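Long-range contact in possible metal-dependent hydrolase (Veillonella parvula, PDB 3RPC), which binds two zinc ions and is probably a metal-dependent hydrolase of the metallo-beta-lactamase superfamily: residues 188-193 against 223-228. Residues are numbered along the deposited sequence; the frame is centred on the assembly and turned at random.
Sequences IMNTGY and IAVHMD. With ZN (zinc ion), chain F.
Three backbone hydrogen bonds join M189 and T191 to the strand end at I223 and V225, in the alternating pattern of parallel strands. M189 uses both its backbone polar atoms: its N gives to I223 O at 2.9 Å, and its O takes V225 N at 2.8 Å. The last bond, T191 N to V225 O (3.0 Å), comes just beyond the end of strand 188-190.

Apolar contact is made on one face of the sheet, where I188 CG2 meets V225 CG2 at 3.9 Å, with Y7 of strand 6-11 lying against both side chains. Past the strand ends, A224 CB and CE of M227, a selenomethionine, lie against T191 OG1. This buried hydroxyl has no hydrogen-bonding partner in the model.

Strand 186-190, helix 207-216 and strand 221-225 form a beta-alpha-beta crossover. Metal ligands in such folds often sit on turns just past the C-terminal ends of strands, and H226 is an instance: the turn after strand 221-225 supplies this zinc ligand, and N190, at the end of the neighbouring strand, lies beside it, consistent with the metallo-beta-lactamase fold.

Metal binding falls to H226, whose NE2 holds a zinc ion at 2.3 Å; D76, H77 and D168 bind the same ion. With CG anti to the backbone N (chi1 -155°), the imidazole reaches out past N190 to the metal. N190 CG comes obliquely to H226 CD2 (3.5 Å), amide and ring planes 57° apart, while OD1 lies in the ring plane at its edge, near H226 CB. N190 ND2 also makes a weak hydrogen bond to D168, so one side chain touches two zinc ligands.

Beyond the strands, G192 CA approaches H226 O in a CA-H...O contact of 3.4 Å and packs against M227 CG.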
ATOM      1  N   ILE A 188       8.277  -8.923  14.113  1.00 13.38           N
ATOM      2  CA  ILE A 188       7.170  -9.637  14.735  1.00 15.28           C
ATOM      3  C   ILE A 188       6.158  -9.956  13.636  1.00 14.72           C
ATOM      4  O   ILE A 188       5.596  -9.043  13.026  1.00 15.50           O
ATOM      5  CB  ILE A 188       6.515  -8.782  15.843  1.00 14.99           C
ATOM      6  CG1 ILE A 188       7.550  -8.413  16.908  1.00 15.71           C
ATOM      7  CG2 ILE A 188       5.355  -9.524  16.478  1.00 16.24           C
ATOM      8  CD1 ILE A 188       7.079  -7.316  17.855  1.00 18.27           C
HETATM    9  N   MSE A 189       5.951 -11.250  13.381  1.00 15.17           N
HETATM   10  CA  MSE A 189       5.172 -11.728  12.238  1.00 13.67           C
HETATM   11  C   MSE A 189       3.946 -12.514  12.668  1.00 14.54           C
HETATM   12  O   MSE A 189       4.017 -13.312  13.607  1.00 15.90           O
HETATM   13  CB  MSE A 189       6.026 -12.676  11.391  1.00 17.29           C
HETATM   14  CG  MSE A 189       7.390 -12.155  10.994  1.00 19.01           C
HETATM   15 SE   MSE A 189       8.367 -13.564  10.052  0.66 18.42          SE
HETATM   16  CE  MSE A 189       7.168 -13.843   8.532  1.00 18.63           C
ATOM     17  N   ASN A 190       2.833 -12.293  11.980  1.00 13.00           N
ATOM     18  CA  ASN A 190       1.602 -13.040  12.213  1.00 12.33           C
ATOM     19  C   ASN A 190       1.583 -14.262  11.301  1.00 15.22           C
ATOM     20  O   ASN A 190       1.310 -14.145  10.103  1.00 15.60           O
ATOM     21  CB  ASN A 190       0.397 -12.138  11.955  1.00 13.26           C
ATOM     22  CG  ASN A 190       0.270 -11.044  13.006  1.00 16.34           C
ATOM     23  OD1 ASN A 190       0.840 -11.161  14.098  1.00 16.80           O
ATOM     24  ND2 ASN A 190      -0.477  -9.985  12.696  1.00 16.13           N
ATOM     25  N   THR A 191       1.885 -15.425  11.869  1.00 13.53           N
ATOM     26  CA  THR A 191       2.200 -16.600  11.054  1.00 11.90           C
ATOM     27  C   THR A 191       1.219 -17.753  11.219  1.00 14.55           C
ATOM     28  O   THR A 191       1.536 -18.895  10.869  1.00 14.05           O
ATOM     29  CB  THR A 191       3.629 -17.114  11.342  1.00 14.41           C
ATOM     30  OG1 THR A 191       3.725 -17.559  12.708  1.00 14.63           O
ATOM     31  CG2 THR A 191       4.647 -16.020  11.107  1.00 15.98           C
ATOM     32  N   GLY A 192       0.025 -17.451  11.715  1.00 13.59           N
ATOM     33  CA  GLY A 192      -0.988 -18.467  11.918  1.00 15.48           C
ATOM     34  C   GLY A 192      -1.683 -18.971  10.661  1.00 13.28           C
ATOM     35  O   GLY A 192      -2.491 -19.895  10.733  1.00 13.12           O
ATOM     36  N   TYR A 193      -1.390 -18.370   9.507  1.00 13.61           N
ATOM     37  CA  TYR A 193      -1.914 -18.871   8.238  1.00 12.78           C
ATOM     38  C   TYR A 193      -3.434 -19.064   8.298  1.00 12.47           C
ATOM     39  O   TYR A 193      -3.972 -20.151   8.035  1.00 14.59           O
ATOM     40  CB  TYR A 193      -1.200 -20.167   7.864  1.00 12.69           C
ATOM     41  CG  TYR A 193      -1.184 -20.515   6.391  1.00 14.84           C
ATOM     42  CD1 TYR A 193      -0.468 -19.746   5.484  1.00 15.94           C
ATOM     43  CD2 TYR A 193      -1.844 -21.647   5.921  1.00 15.99           C
ATOM     44  CE1 TYR A 193      -0.429 -20.090   4.129  1.00 16.07           C
ATOM     45  CE2 TYR A 193      -1.809 -22.002   4.584  1.00 17.72           C
ATOM     46  CZ  TYR A 193      -1.105 -21.218   3.701  1.00 16.03           C
ATOM     47  OH  TYR A 193      -1.077 -21.579   2.365  1.00 19.95           O
ATOM     48  N   ILE A 223      10.094 -12.996  15.538  1.00 15.37           N
ATOM     49  CA  ILE A 223       9.176 -13.443  16.579  1.00 15.25           C
ATOM     50  C   ILE A 223       7.860 -13.785  15.904  1.00 14.83           C
ATOM     51  O   ILE A 223       7.218 -12.905  15.329  1.00 15.92           O
ATOM     52  CB  ILE A 223       8.952 -12.335  17.645  1.00 14.45           C
ATOM     53  CG1 ILE A 223      10.288 -11.963  18.299  1.00 17.95           C
ATOM     54  CG2 ILE A 223       7.957 -12.804  18.705  1.00 16.96           C
ATOM     55  CD1 ILE A 223      10.218 -10.781  19.286  1.00 17.46           C
ATOM     56  N   ALA A 224       7.472 -15.061  15.952  1.00 13.81           N
ATOM     57  CA  ALA A 224       6.254 -15.528  15.297  1.00 13.83           C
ATOM     58  C   ALA A 224       5.083 -15.612  16.268  1.00 16.03           C
ATOM     59  O   ALA A 224       5.176 -16.265  17.317  1.00 16.55           O
ATOM     60  CB  ALA A 224       6.495 -16.888  14.630  1.00 14.49           C
ATOM     61  N   VAL A 225       3.984 -14.955  15.909  1.00 14.59           N
ATOM     62  CA  VAL A 225       2.799 -14.886  16.761  1.00 14.59           C
ATOM     63  C   VAL A 225       1.513 -15.094  15.948  1.00 14.88           C
ATOM     64  O   VAL A 225       1.571 -15.594  14.822  1.00 14.74           O
ATOM     65  CB  VAL A 225       2.748 -13.551  17.549  1.00 11.71           C
ATOM     66  CG1 VAL A 225       3.980 -13.424  18.450  1.00 16.30           C
ATOM     67  CG2 VAL A 225       2.647 -12.356  16.603  1.00 15.34           C
ATOM     68  N   HIS A 226       0.365 -14.718  16.514  1.00 15.53           N
ATOM     69  CA  HIS A 226      -0.943 -14.861  15.856  1.00 13.36           C
ATOM     70  C   HIS A 226      -1.334 -16.335  15.696  1.00 13.17           C
ATOM     71  O   HIS A 226      -1.904 -16.741  14.685  1.00 15.41           O
ATOM     72  CB  HIS A 226      -0.967 -14.114  14.503  1.00 14.07           C
ATOM     73  CG  HIS A 226      -2.339 -13.701  14.054  1.00 14.03           C
ATOM     74  ND1 HIS A 226      -3.353 -14.605  13.826  1.00 15.54           N
ATOM     75  CD2 HIS A 226      -2.859 -12.479  13.768  1.00 14.99           C
ATOM     76  CE1 HIS A 226      -4.439 -13.963  13.434  1.00 18.37           C
ATOM     77  NE2 HIS A 226      -4.166 -12.671  13.389  1.00 16.39           N
HETATM   78  N   MSE A 227      -1.058 -17.132  16.727  1.00 13.44           N
HETATM   79  CA  MSE A 227      -1.338 -18.561  16.665  1.00 14.70           C
HETATM   80  C   MSE A 227      -2.098 -19.095  17.876  1.00 15.18           C
HETATM   81  O   MSE A 227      -2.146 -18.457  18.933  1.00 16.88           O
HETATM   82  CB  MSE A 227      -0.032 -19.339  16.503  1.00 15.37           C
HETATM   83  CG  MSE A 227       0.597 -19.111  15.132  1.00 14.20           C
HETATM   84 SE   MSE A 227       2.348 -19.925  14.879  0.72 15.99          SE
HETATM   85  CE  MSE A 227       3.407 -18.627  15.865  1.00 19.18           C
ATOM     86  N   ASP A 228      -2.686 -20.273  17.677  1.00 14.16           N
ATOM     87  CA  ASP A 228      -3.285 -21.064  18.749  1.00 14.55           C
ATOM     88  C   ASP A 228      -4.355 -20.290  19.526  1.00 16.53           C
ATOM     89  O   ASP A 228      -4.539 -20.525  20.727  1.00 18.62           O
ATOM     90  CB  ASP A 228      -2.205 -21.561  19.722  1.00 16.46           C
ATOM     91  CG  ASP A 228      -1.128 -22.421  19.055  1.00 19.04           C
ATOM     92  OD1 ASP A 228      -1.255 -22.764  17.873  1.00 20.55           O
ATOM     93  OD2 ASP A 228      -0.136 -22.751  19.744  1.00 25.30           O
TER
HETATM   94 ZN    ZN F 302      -5.714 -11.231  12.579  0.71 16.48          ZN
HETATM   95  O   HOH W   1      -7.760 -10.497  11.815  1.00 22.04           O
HETATM   96  O   HOH W   2      -6.246 -13.067  10.871  1.00 16.97           O